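Local coordinates for SusD homolog (Bacteroides thetaiotaomicron VPI-5482, PDB 3IHV), which probably binds sugars at the bacterial outer membrane, as a SusD-family partner in the uptake of polysaccharides, at residues D34-Y39 with G125-E130; R63-N68 with Q74-Q79; K303-F308 with Q484-E489; F516-R521 with I527-N532. One frame throughout, in Å; residues are numbered along the deposited sequence. Where two conformers were deposited one is given.

In the fold
From the N terminus, contact 1 closes the first long loop, bringing helix 107-135 back against 34-39. Contact 2 falls within that loop and closes a much smaller one, where the turn 63-68 folds against the N-cap and first turn of helix 75-101. The two touch through Ala-35 and Gln-79. Contact 3 follows in series and spans most of the C-terminal half, joining the start of helix 306-313 to helix 479-493; its nearest atoms are about 9 Å from contact 2. Contact 4, short again, fastens the last loop of the chain around helix 520-525. Although far along the sequence, it packs on contact 2 through Phe-516 and Val-77, so helix 75-101 links the chain's beginning to its end.

Contact 1 (D34-Y39 with G125-E130); sequences DAMYGY and GMFYFE
Met-36 and Phe-127 have the nearest CA atoms of the two segments, still 9.7 Å apart. The short, loosely bonded helix 34-38, with its wide pi-type turn, runs at 112° to the segment 125-130 of helix 107-135, and the axes pass 13.2 Å from each other. Side chains therefore have to bridge the distance. Tyr-37 does most of it, reaching straight across to meet Met-126 and Glu-130 coming the other way. Its OH donates to Glu-130 OE2 at 2.7 Å, and OE2 accepts on its anti lone pair, the one turned away from OE1. OE2 lies at the edge of the phenol ring, near its plane, and the carboxylate is turned 33° from the ring. A bend in the glutamate chain (chi2 -78°) turns the acid toward the hydroxyl, while OE1 is held by salt bridges to Arg-133 and Arg-134, so both oxygens of this buried acid are satisfied. The selenomethionine Met-126 stretches out beyond CG and sets its CE 3.5 Å from Tyr-37 CE2. A phenylalanine in place of Tyr-37 would probably keep that apolar touch but leave Glu-130 OE2 without its buried donor. Beside this pair, the bent selenomethionine Met-36 brings CE to 3.6 Å from Phe-127 CE1, the two side chains crossing at about a right angle. Helix 75-101 packs against these two, Ala-83 and Leu-84 on Met-36 and Ile-88 on Phe-127. One buried tyrosine-glutamate bond among methionine and phenylalanine side chains thus joins the N-terminal segment to the helical, TPR-like core of the SusD family.

Contact 2 (R63-N68 with Q74-Q79); sequences RIIPTN and QSEVQQ
Ile-64 and Ile-65 lie against Gln-74 at the point where the chain enters helix 75-101, one of the long helices of the SusD-family helical core. The glutamine is the N-cap residue of that helix, and Ile-65 opens a type I turn that ends at Asn-68; the nearest CA atoms, those of Ile-65 and Gln-74, are 8.3 Å apart. From CB the Gln-74 chain leaves with CG opposite the backbone N (chi1 -167°), which carries CG to Ile-65, 3.7 Å from its CD1. A bend at chi2 then turns the amide over Ile-64. Here CD faces CG2 of Ile-64, OE1 sits 3.7 Å from Ile-64 CD1, and NE2 also comes close to CG2. At the tip NE2 donates to Glu-76 OE1 at 2.9 Å, a nearly straight bond (164°) that stays in the amide plane and meets the carboxylate on its syn side. This bond fixes the rotation of the amide and also holds the acid beside Ile-65. Ile-65 runs on past the glutamine to place CD1 3.6 Å from Glu-76 CB and within touch of OE1 as well. An alanine at Gln-74 would probably open a gap beside both isoleucines and leave Glu-76 OE1 without its amide donor. The 63-68 turn is braced from within: Arg-63 O accepts from both Thr-67 N and Thr-67 OG1, which arrive from opposite faces of the carbonyl plane, the hydroxyl at 2.7 Å from Arg-63 O.

Contact 3 (K303-F308 with Q484-E489); sequences KVVHTF and QATAKE
Thr-307 and Thr-486 lose the most surface to this contact, Thr-486 against Val-305 and Thr-307 against Glu-489, where the first turn of helix 306-313 packs on helix 479-493, within the C-terminal part of the SusD fold. Val-305 is the N-cap residue of the shorter helix and follows strand 302-304, so the contact sits just where strand gives way to helix. The backbones are nearest at Thr-307 and Glu-489, with CA atoms 6.8 Å apart. Thr-486 offers its methyl rather than its hydroxyl: CG2 stands opposite the backbone N and meets Val-305 CG1 at 3.7 Å, the two side chains meeting at a slant. Its OG1 turns back into its own helix and bonds to the carbonyl oxygen of Thr-482. Leu-490, one residue past the segment, completes the apolar patch by touching both Val-305 and Thr-307. Glu-489 contributes its backbone and CB more than its acid, and is the exposed border of the contact; Gly-491, Tyr-492 and Trp-494, just beyond it, bind a sodium ion. Against this border Thr-307 lays its methyl, CG2 coming to 3.6 Å from Glu-489 O and 4.0 Å from Glu-489 CB.

Contact 4 (F516-R521 with I527-N532); sequences FPIPQR and IQFNQN
Pro-517 with Asn-532, and Ile-518 with Gln-531, set the extended parts of the two segments, 516-518 and 529-532, side by side in antiparallel order, their CA atoms 5.7 Å and 5.9 Å apart, although neither segment is a regular strand. The bonding that a neighbouring strand would supply comes from a side chain. Gln-531, bent at chi2 (55°), swings its amide alongside Ile-518 and grips that residue's backbone twice. NE2 donates to Ile-518 O at 2.9 Å, almost straight at 175°, while OE1 receives Ile-518 N at 2.8 Å. Both bonds lie in the carbonyl plane of their acceptor and fall on a lone pair, so the flat amide is fixed from both ends. OE1 has a second donor, Asn-532 N at 2.7 Å, tilted out of the plane, and a water accepts from NE2 and passes a bond on to Gln-520 OE1. The next side chain repeats the theme: Asn-532 ND2 donates to Phe-516 O at 2.8 Å, with the donor in the carbonyl plane, and also reaches Phe-135 O, while OD1 takes a bond from Asn-137. Ile-518 fills the space among these amides. Its CD1 lies 3.5 Å from Asn-532 ND2, and its CG2 is 3.9 Å from CD2 of Phe-529, whose ring it approaches obliquely. Met-523 of helix 520-525 covers Ile-518, Phe-529 and Gln-531. A primary amide standing in for a backbone peptide, mimicking a beta bridge, is what closes this loop around helix 520-525 and ties the chain's C-terminal end to the end of helix 107-135.

Contact 1 (D34-Y39 with G125-E130)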
# COMPACT_ATOMS: atom_id res chain seq x y z
N ASP A 34 -3.17 13.25 -4.09
CA ASP A 34 -3.52 12.37 -5.17
C ASP A 34 -2.26 11.61 -5.63
O ASP A 34 -2.30 10.41 -5.87
CB ASP A 34 -4.13 13.23 -6.29
CG ASP A 34 -5.04 12.46 -7.25
OD1 ASP A 34 -5.97 11.76 -6.80
OD2 ASP A 34 -4.85 12.61 -8.47
N ALA A 35 -1.13 12.32 -5.70
CA ALA A 35 0.13 11.73 -6.12
C ALA A 35 0.79 10.84 -5.08
O ALA A 35 1.81 10.20 -5.34
CB ALA A 35 1.12 12.87 -6.55
N MSE A 36 0.24 10.84 -3.87
CA MSE A 36 0.64 9.98 -2.77
C MSE A 36 -0.47 8.92 -2.61
O MSE A 36 -0.81 8.26 -3.59
CB MSE A 36 0.89 10.81 -1.50
CG MSE A 36 2.00 11.82 -1.66
SE MSE A 36 3.77 11.02 -1.61
CE MSE A 36 3.82 10.49 0.28
N TYR A 37 -1.10 8.78 -1.43
CA TYR A 37 -2.02 7.66 -1.23
C TYR A 37 -3.45 7.90 -1.68
O TYR A 37 -4.28 6.99 -1.60
CB TYR A 37 -1.90 7.13 0.23
CG TYR A 37 -0.48 6.69 0.51
CD1 TYR A 37 -0.04 5.47 0.08
CD2 TYR A 37 0.43 7.55 1.14
CE1 TYR A 37 1.29 5.09 0.26
CE2 TYR A 37 1.75 7.16 1.34
CZ TYR A 37 2.17 5.95 0.90
OH TYR A 37 3.49 5.60 1.07
N GLY A 38 -3.78 9.12 -2.13
CA GLY A 38 -5.11 9.35 -2.64
C GLY A 38 -5.37 8.55 -3.92
O GLY A 38 -6.52 8.20 -4.21
N TYR A 39 -4.29 8.23 -4.66
CA TYR A 39 -4.41 7.55 -5.96
C TYR A 39 -3.16 6.90 -6.48
O TYR A 39 -3.15 5.69 -6.73
CB TYR A 39 -4.97 8.57 -6.97
CG TYR A 39 -5.17 8.12 -8.40
CD1 TYR A 39 -5.57 6.83 -8.70
CD2 TYR A 39 -5.12 9.04 -9.42
CE1 TYR A 39 -5.79 6.44 -10.03
CE2 TYR A 39 -5.34 8.66 -10.75
CZ TYR A 39 -5.64 7.35 -11.04
OH TYR A 39 -5.86 7.00 -12.33
N GLY A 125 11.25 8.24 6.89
CA GLY A 125 11.66 6.87 6.54
C GLY A 125 10.70 6.24 5.54
O GLY A 125 11.13 5.60 4.57
N MSE A 126 9.40 6.44 5.77
CA MSE A 126 8.35 5.94 4.89
C MSE A 126 8.50 6.58 3.48
O MSE A 126 8.41 5.88 2.47
CB MSE A 126 6.97 6.23 5.49
CG MSE A 126 5.84 5.65 4.70
SE MSE A 126 4.21 5.95 5.75
CE MSE A 126 2.83 5.85 4.37
N PHE A 127 8.73 7.89 3.43
CA PHE A 127 8.88 8.59 2.14
C PHE A 127 10.13 8.10 1.40
O PHE A 127 10.06 7.77 0.20
CB PHE A 127 8.97 10.10 2.30
CG PHE A 127 7.78 10.73 2.99
CD1 PHE A 127 6.50 10.19 2.90
CD2 PHE A 127 7.96 11.86 3.75
CE1 PHE A 127 5.42 10.81 3.54
CE2 PHE A 127 6.90 12.45 4.38
CZ PHE A 127 5.65 11.93 4.28
N TYR A 128 11.24 7.99 2.10
CA TYR A 128 12.46 7.44 1.48
C TYR A 128 12.32 6.00 1.08
O TYR A 128 12.93 5.58 0.09
CB TYR A 128 13.72 7.62 2.32
CG TYR A 128 14.34 8.98 2.17
CD1 TYR A 128 15.01 9.33 1.03
CD2 TYR A 128 14.24 9.91 3.19
CE1 TYR A 128 15.58 10.58 0.88
CE2 TYR A 128 14.81 11.16 3.05
CZ TYR A 128 15.47 11.48 1.92
OH TYR A 128 16.02 12.73 1.81
N PHE A 129 11.52 5.22 1.82
CA PHE A 129 11.31 3.83 1.46
C PHE A 129 10.61 3.76 0.11
O PHE A 129 11.00 2.97 -0.73
CB PHE A 129 10.48 3.11 2.53
CG PHE A 129 10.22 1.63 2.25
CD1 PHE A 129 11.23 0.81 1.80
CD2 PHE A 129 9.00 1.07 2.50
CE1 PHE A 129 11.03 -0.52 1.55
CE2 PHE A 129 8.80 -0.30 2.25
CZ PHE A 129 9.83 -1.08 1.81
N GLU A 130 9.53 4.54 -0.05
CA GLU A 130 8.84 4.59 -1.33
C GLU A 130 9.79 5.01 -2.45
O GLU A 130 9.78 4.40 -3.52
CB GLU A 130 7.61 5.51 -1.33
CG GLU A 130 6.47 5.05 -0.45
CD GLU A 130 5.61 3.92 -1.05
OE1 GLU A 130 6.13 3.13 -1.87
OE2 GLU A 130 4.41 3.81 -0.68

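Contact 2 (R63-N68 with Q74-Q79)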
# COMPACT_ATOMS: atom_id res chain seq x y z
N ARG A 63 -4.68 3.85 -18.89
CA ARG A 63 -4.11 2.52 -18.88
C ARG A 63 -2.62 2.51 -19.12
O ARG A 63 -1.97 1.47 -18.96
CB ARG A 63 -4.82 1.67 -19.92
CG ARG A 63 -6.31 1.51 -19.63
CD ARG A 63 -7.04 0.87 -20.79
NE ARG A 63 -8.49 1.08 -20.67
CZ ARG A 63 -9.15 2.15 -21.08
NH1 ARG A 63 -8.52 3.19 -21.66
NH2 ARG A 63 -10.48 2.19 -20.94
N ILE A 64 -2.03 3.67 -19.42
CA ILE A 64 -0.62 3.67 -19.85
C ILE A 64 0.36 3.24 -18.76
O ILE A 64 1.30 2.47 -19.04
CB ILE A 64 -0.21 5.01 -20.50
CG1 ILE A 64 1.11 4.85 -21.27
CG2 ILE A 64 -0.21 6.15 -19.48
CD1 ILE A 64 1.56 6.09 -22.00
N ILE A 65 0.16 3.68 -17.52
CA ILE A 65 1.05 3.28 -16.43
C ILE A 65 0.85 1.83 -16.02
O ILE A 65 1.82 1.07 -15.96
CB ILE A 65 1.01 4.27 -15.24
CG1 ILE A 65 1.65 5.62 -15.66
CG2 ILE A 65 1.76 3.72 -14.04
CD1 ILE A 65 1.36 6.80 -14.72
N PRO A 66 -0.42 1.42 -15.76
CA PRO A 66 -0.64 0.02 -15.36
C PRO A 66 -0.24 -1.03 -16.38
O PRO A 66 -0.07 -2.19 -16.02
CB PRO A 66 -2.14 -0.03 -15.13
CG PRO A 66 -2.50 1.36 -14.74
CD PRO A 66 -1.67 2.20 -15.66
N THR A 67 -0.11 -0.65 -17.66
CA THR A 67 0.33 -1.59 -18.69
C THR A 67 1.82 -1.51 -18.97
O THR A 67 2.32 -2.18 -19.88
CB THR A 67 -0.41 -1.33 -20.01
OG1 THR A 67 -0.18 0.04 -20.43
CG2 THR A 67 -1.97 -1.66 -19.84
N ASN A 68 2.56 -0.68 -18.22
CA ASN A 68 3.99 -0.55 -18.42
C ASN A 68 4.40 -0.10 -19.81
O ASN A 68 5.37 -0.58 -20.36
CB ASN A 68 4.71 -1.84 -18.02
CG ASN A 68 4.60 -2.11 -16.54
OD1 ASN A 68 4.51 -1.17 -15.74
ND2 ASN A 68 4.55 -3.40 -16.16
N GLN A 74 6.34 10.71 -18.30
CA GLN A 74 4.99 10.49 -17.79
C GLN A 74 4.78 11.38 -16.57
O GLN A 74 5.53 11.29 -15.59
CB GLN A 74 4.78 9.01 -17.45
CG GLN A 74 3.35 8.68 -17.22
CD GLN A 74 2.50 8.82 -18.49
OE1 GLN A 74 2.96 8.49 -19.59
NE2 GLN A 74 1.28 9.34 -18.34
N SER A 75 3.76 12.23 -16.65
CA SER A 75 3.50 13.26 -15.64
C SER A 75 3.31 12.73 -14.23
O SER A 75 3.85 13.28 -13.28
CB SER A 75 2.26 14.07 -16.04
OG SER A 75 2.54 14.89 -17.16
N GLU A 76 2.54 11.66 -14.11
CA GLU A 76 2.23 11.11 -12.80
C GLU A 76 3.46 10.68 -12.03
O GLU A 76 3.52 10.84 -10.81
CB GLU A 76 1.26 9.93 -12.91
CG GLU A 76 -0.13 10.27 -13.46
CD GLU A 76 -0.22 10.32 -14.98
OE1 GLU A 76 0.81 10.29 -15.69
OE2 GLU A 76 -1.38 10.40 -15.47
N VAL A 77 4.44 10.14 -12.76
CA VAL A 77 5.68 9.69 -12.18
C VAL A 77 6.43 10.89 -11.59
O VAL A 77 6.86 10.85 -10.44
CB VAL A 77 6.53 8.95 -13.20
CG1 VAL A 77 7.88 8.57 -12.59
CG2 VAL A 77 5.76 7.69 -13.72
N GLN A 78 6.55 11.96 -12.38
CA GLN A 78 7.18 13.18 -11.87
C GLN A 78 6.42 13.73 -10.66
O GLN A 78 7.04 14.21 -9.69
CB GLN A 78 7.30 14.24 -12.96
CG GLN A 78 8.12 15.49 -12.55
CD GLN A 78 7.33 16.53 -11.75
OE1 GLN A 78 7.90 17.34 -11.02
NE2 GLN A 78 6.03 16.52 -11.92
N GLN A 79 5.10 13.67 -10.68
CA GLN A 79 4.33 14.21 -9.56
C GLN A 79 4.57 13.47 -8.24
O GLN A 79 4.63 14.08 -7.17
CB GLN A 79 2.84 14.19 -9.91
CG GLN A 79 2.48 15.21 -11.00
CD GLN A 79 1.06 15.07 -11.52
OE1 GLN A 79 0.44 14.02 -11.40
NE2 GLN A 79 0.54 16.14 -12.12

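Contact 3 (K303-F308 with Q484-E489)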
# COMPACT_ATOMS: atom_id res chain seq x y z
N LYS A 303 -9.30 -4.17 -12.10
CA LYS A 303 -9.94 -5.41 -12.42
C LYS A 303 -9.11 -6.57 -11.91
O LYS A 303 -7.89 -6.48 -11.83
CB LYS A 303 -10.13 -5.51 -13.95
CG LYS A 303 -10.96 -4.41 -14.54
CD LYS A 303 -12.31 -4.26 -13.81
CE LYS A 303 -13.29 -3.40 -14.58
NZ LYS A 303 -14.56 -3.26 -13.77
N VAL A 304 -9.78 -7.64 -11.54
CA VAL A 304 -9.12 -8.81 -10.96
C VAL A 304 -8.74 -9.82 -12.03
O VAL A 304 -9.57 -10.19 -12.88
CB VAL A 304 -10.02 -9.51 -9.90
CG1 VAL A 304 -9.31 -10.76 -9.31
CG2 VAL A 304 -10.46 -8.52 -8.82
N VAL A 305 -7.49 -10.28 -11.99
CA VAL A 305 -7.04 -11.28 -12.96
C VAL A 305 -7.80 -12.57 -12.70
O VAL A 305 -7.75 -13.10 -11.58
CB VAL A 305 -5.52 -11.42 -12.92
CG1 VAL A 305 -5.03 -12.58 -13.84
CG2 VAL A 305 -4.82 -10.07 -13.32
N HIS A 306 -8.48 -13.12 -13.70
CA HIS A 306 -9.38 -14.25 -13.41
C HIS A 306 -8.69 -15.53 -12.93
O HIS A 306 -9.26 -16.28 -12.15
CB HIS A 306 -10.37 -14.55 -14.51
CG HIS A 306 -11.57 -15.26 -14.00
ND1 HIS A 306 -12.45 -14.66 -13.13
CD2 HIS A 306 -11.99 -16.54 -14.14
CE1 HIS A 306 -13.40 -15.52 -12.82
NE2 HIS A 306 -13.15 -16.67 -13.42
N THR A 307 -7.47 -15.78 -13.40
CA THR A 307 -6.73 -16.94 -12.92
C THR A 307 -6.49 -16.90 -11.39
O THR A 307 -6.44 -17.95 -10.74
CB THR A 307 -5.47 -17.12 -13.70
OG1 THR A 307 -4.83 -15.86 -13.86
CG2 THR A 307 -5.79 -17.71 -15.14
N PHE A 308 -6.35 -15.71 -10.82
CA PHE A 308 -6.26 -15.55 -9.37
C PHE A 308 -7.56 -16.04 -8.73
O PHE A 308 -7.55 -16.81 -7.74
CB PHE A 308 -5.95 -14.09 -9.03
CG PHE A 308 -5.87 -13.80 -7.54
CD1 PHE A 308 -5.07 -14.55 -6.71
CD2 PHE A 308 -6.56 -12.71 -6.99
CE1 PHE A 308 -4.96 -14.25 -5.38
CE2 PHE A 308 -6.45 -12.42 -5.65
CZ PHE A 308 -5.67 -13.20 -4.86
N GLN A 484 4.69 -12.74 -17.39
CA GLN A 484 4.75 -13.70 -18.49
C GLN A 484 3.95 -14.96 -18.19
O GLN A 484 3.21 -15.44 -19.03
CB GLN A 484 6.23 -14.05 -18.77
CG GLN A 484 6.96 -12.89 -19.45
CD GLN A 484 6.60 -12.79 -20.92
OE1 GLN A 484 6.73 -13.75 -21.67
NE2 GLN A 484 6.14 -11.62 -21.34
N ALA A 485 4.06 -15.46 -16.97
CA ALA A 485 3.36 -16.69 -16.62
C ALA A 485 1.85 -16.45 -16.53
O ALA A 485 1.05 -17.33 -16.89
CB ALA A 485 3.89 -17.26 -15.31
N THR A 486 1.48 -15.27 -16.03
CA THR A 486 0.08 -14.89 -15.95
C THR A 486 -0.55 -14.83 -17.35
O THR A 486 -1.69 -15.32 -17.56
CB THR A 486 -0.11 -13.59 -15.18
OG1 THR A 486 0.43 -13.74 -13.86
CG2 THR A 486 -1.62 -13.24 -15.11
N ALA A 487 0.19 -14.27 -18.31
CA ALA A 487 -0.27 -14.22 -19.70
C ALA A 487 -0.59 -15.63 -20.22
O ALA A 487 -1.65 -15.87 -20.80
CB ALA A 487 0.76 -13.50 -20.60
N LYS A 488 0.33 -16.57 -20.00
CA LYS A 488 0.11 -17.98 -20.42
C LYS A 488 -1.11 -18.59 -19.76
O LYS A 488 -1.95 -19.19 -20.43
CB LYS A 488 1.29 -18.85 -20.02
CG LYS A 488 2.55 -18.44 -20.64
CD LYS A 488 3.70 -19.39 -20.38
CE LYS A 488 5.00 -18.82 -21.01
NZ LYS A 488 6.27 -19.53 -20.63
N GLU A 489 -1.22 -18.40 -18.45
CA GLU A 489 -2.32 -18.99 -17.70
C GLU A 489 -3.69 -18.48 -18.11
O GLU A 489 -4.62 -19.26 -18.22
CB GLU A 489 -2.09 -18.84 -16.20
CG GLU A 489 -0.84 -19.61 -15.67
CD GLU A 489 -1.03 -21.13 -15.61
OE1 GLU A 489 -2.17 -21.63 -15.68
OE2 GLU A 489 -0.00 -21.83 -15.54

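Contact 4 (F516-R521 with I527-N532)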
# COMPACT_ATOMS: atom_id res chain seq x y z
N PHE A 516 10.60 2.40 -11.69
CA PHE A 516 10.09 3.53 -12.46
C PHE A 516 11.30 4.34 -12.92
O PHE A 516 12.39 4.24 -12.32
CB PHE A 516 9.13 4.39 -11.64
CG PHE A 516 7.65 3.93 -11.74
CD1 PHE A 516 7.33 2.59 -11.93
CD2 PHE A 516 6.63 4.82 -11.56
CE1 PHE A 516 5.98 2.17 -11.99
CE2 PHE A 516 5.29 4.42 -11.59
CZ PHE A 516 4.97 3.09 -11.84
N PRO A 517 11.15 5.09 -14.00
CA PRO A 517 12.25 5.92 -14.43
C PRO A 517 12.44 7.10 -13.50
O PRO A 517 11.49 7.53 -12.84
CB PRO A 517 11.77 6.46 -15.79
CG PRO A 517 10.23 6.54 -15.63
CD PRO A 517 9.92 5.33 -14.78
N ILE A 518 13.64 7.66 -13.49
CA ILE A 518 13.87 8.92 -12.81
C ILE A 518 13.11 9.89 -13.73
O ILE A 518 13.25 9.80 -14.93
CB ILE A 518 15.35 9.28 -12.80
CG1 ILE A 518 16.17 8.17 -12.13
CG2 ILE A 518 15.54 10.64 -12.13
CD1 ILE A 518 15.75 7.75 -10.73
N PRO A 519 12.26 10.77 -13.18
CA PRO A 519 11.49 11.64 -14.10
C PRO A 519 12.37 12.43 -15.06
O PRO A 519 13.43 12.96 -14.68
CB PRO A 519 10.71 12.56 -13.16
CG PRO A 519 10.63 11.82 -11.86
CD PRO A 519 11.91 11.01 -11.77
N GLN A 520 11.93 12.52 -16.30
CA GLN A 520 12.73 13.21 -17.30
C GLN A 520 13.01 14.66 -16.90
O GLN A 520 14.10 15.15 -17.14
CB GLN A 520 12.03 13.19 -18.65
CG GLN A 520 12.93 13.66 -19.78
CD GLN A 520 14.13 12.75 -19.96
OE1 GLN A 520 14.00 11.53 -19.99
NE2 GLN A 520 15.33 13.36 -20.08
N ARG A 521 12.03 15.33 -16.32
CA ARG A 521 12.22 16.72 -15.89
C ARG A 521 13.41 16.83 -14.96
O ARG A 521 14.19 17.75 -15.09
CB ARG A 521 10.99 17.24 -15.16
CG ARG A 521 11.17 18.70 -14.64
CD ARG A 521 10.11 19.11 -13.59
NE ARG A 521 10.52 20.30 -12.80
CZ ARG A 521 11.13 20.30 -11.60
NH1 ARG A 521 11.44 19.17 -10.95
NH2 ARG A 521 11.42 21.46 -11.03
N ILE A 527 22.47 17.37 -13.94
CA ILE A 527 23.46 16.89 -14.88
C ILE A 527 24.25 15.66 -14.39
O ILE A 527 24.79 14.95 -15.23
CB ILE A 527 24.42 18.04 -15.28
CG1 ILE A 527 25.14 17.74 -16.60
CG2 ILE A 527 25.38 18.35 -14.12
CD1 ILE A 527 25.84 18.99 -17.21
N GLN A 528 24.31 15.39 -13.09
CA GLN A 528 25.05 14.21 -12.60
C GLN A 528 24.17 12.95 -12.53
O GLN A 528 24.68 11.88 -12.23
CB GLN A 528 25.64 14.45 -11.21
CG GLN A 528 26.61 15.64 -11.18
CD GLN A 528 27.43 15.65 -9.91
OE1 GLN A 528 28.25 14.75 -9.71
NE2 GLN A 528 27.23 16.66 -9.06
N PHE A 529 22.87 13.07 -12.78
CA PHE A 529 21.99 11.89 -12.67
C PHE A 529 22.20 10.92 -13.81
O PHE A 529 22.52 11.34 -14.93
CB PHE A 529 20.52 12.31 -12.75
CG PHE A 529 19.92 12.80 -11.47
CD1 PHE A 529 20.71 13.13 -10.36
CD2 PHE A 529 18.54 13.00 -11.40
CE1 PHE A 529 20.14 13.61 -9.22
CE2 PHE A 529 17.96 13.48 -10.23
CZ PHE A 529 18.78 13.79 -9.15
N ASN A 530 21.99 9.65 -13.49
CA ASN A 530 21.93 8.55 -14.45
C ASN A 530 20.50 8.02 -14.40
O ASN A 530 19.90 7.86 -13.32
CB ASN A 530 22.89 7.43 -14.07
CG ASN A 530 24.34 7.77 -14.37
OD1 ASN A 530 24.66 8.45 -15.36
ND2 ASN A 530 25.25 7.23 -13.55
N GLN A 531 19.94 7.78 -15.58
CA GLN A 531 18.64 7.18 -15.72
C GLN A 531 18.73 5.68 -15.36
O GLN A 531 19.79 5.07 -15.48
CB GLN A 531 18.11 7.38 -17.15
CG GLN A 531 16.72 6.80 -17.40
CD GLN A 531 15.68 7.31 -16.43
OE1 GLN A 531 15.44 6.69 -15.39
NE2 GLN A 531 15.12 8.48 -16.72
N ASN A 532 17.63 5.12 -14.89
CA ASN A 532 17.56 3.72 -14.51
C ASN A 532 17.74 2.77 -15.69
O ASN A 532 17.49 3.14 -16.82
CB ASN A 532 16.25 3.46 -13.75
CG ASN A 532 16.27 4.04 -12.36
OD1 ASN A 532 17.33 4.13 -11.74
ND2 ASN A 532 15.11 4.45 -11.87
O HOH W 1 15.95 9.69 -19.31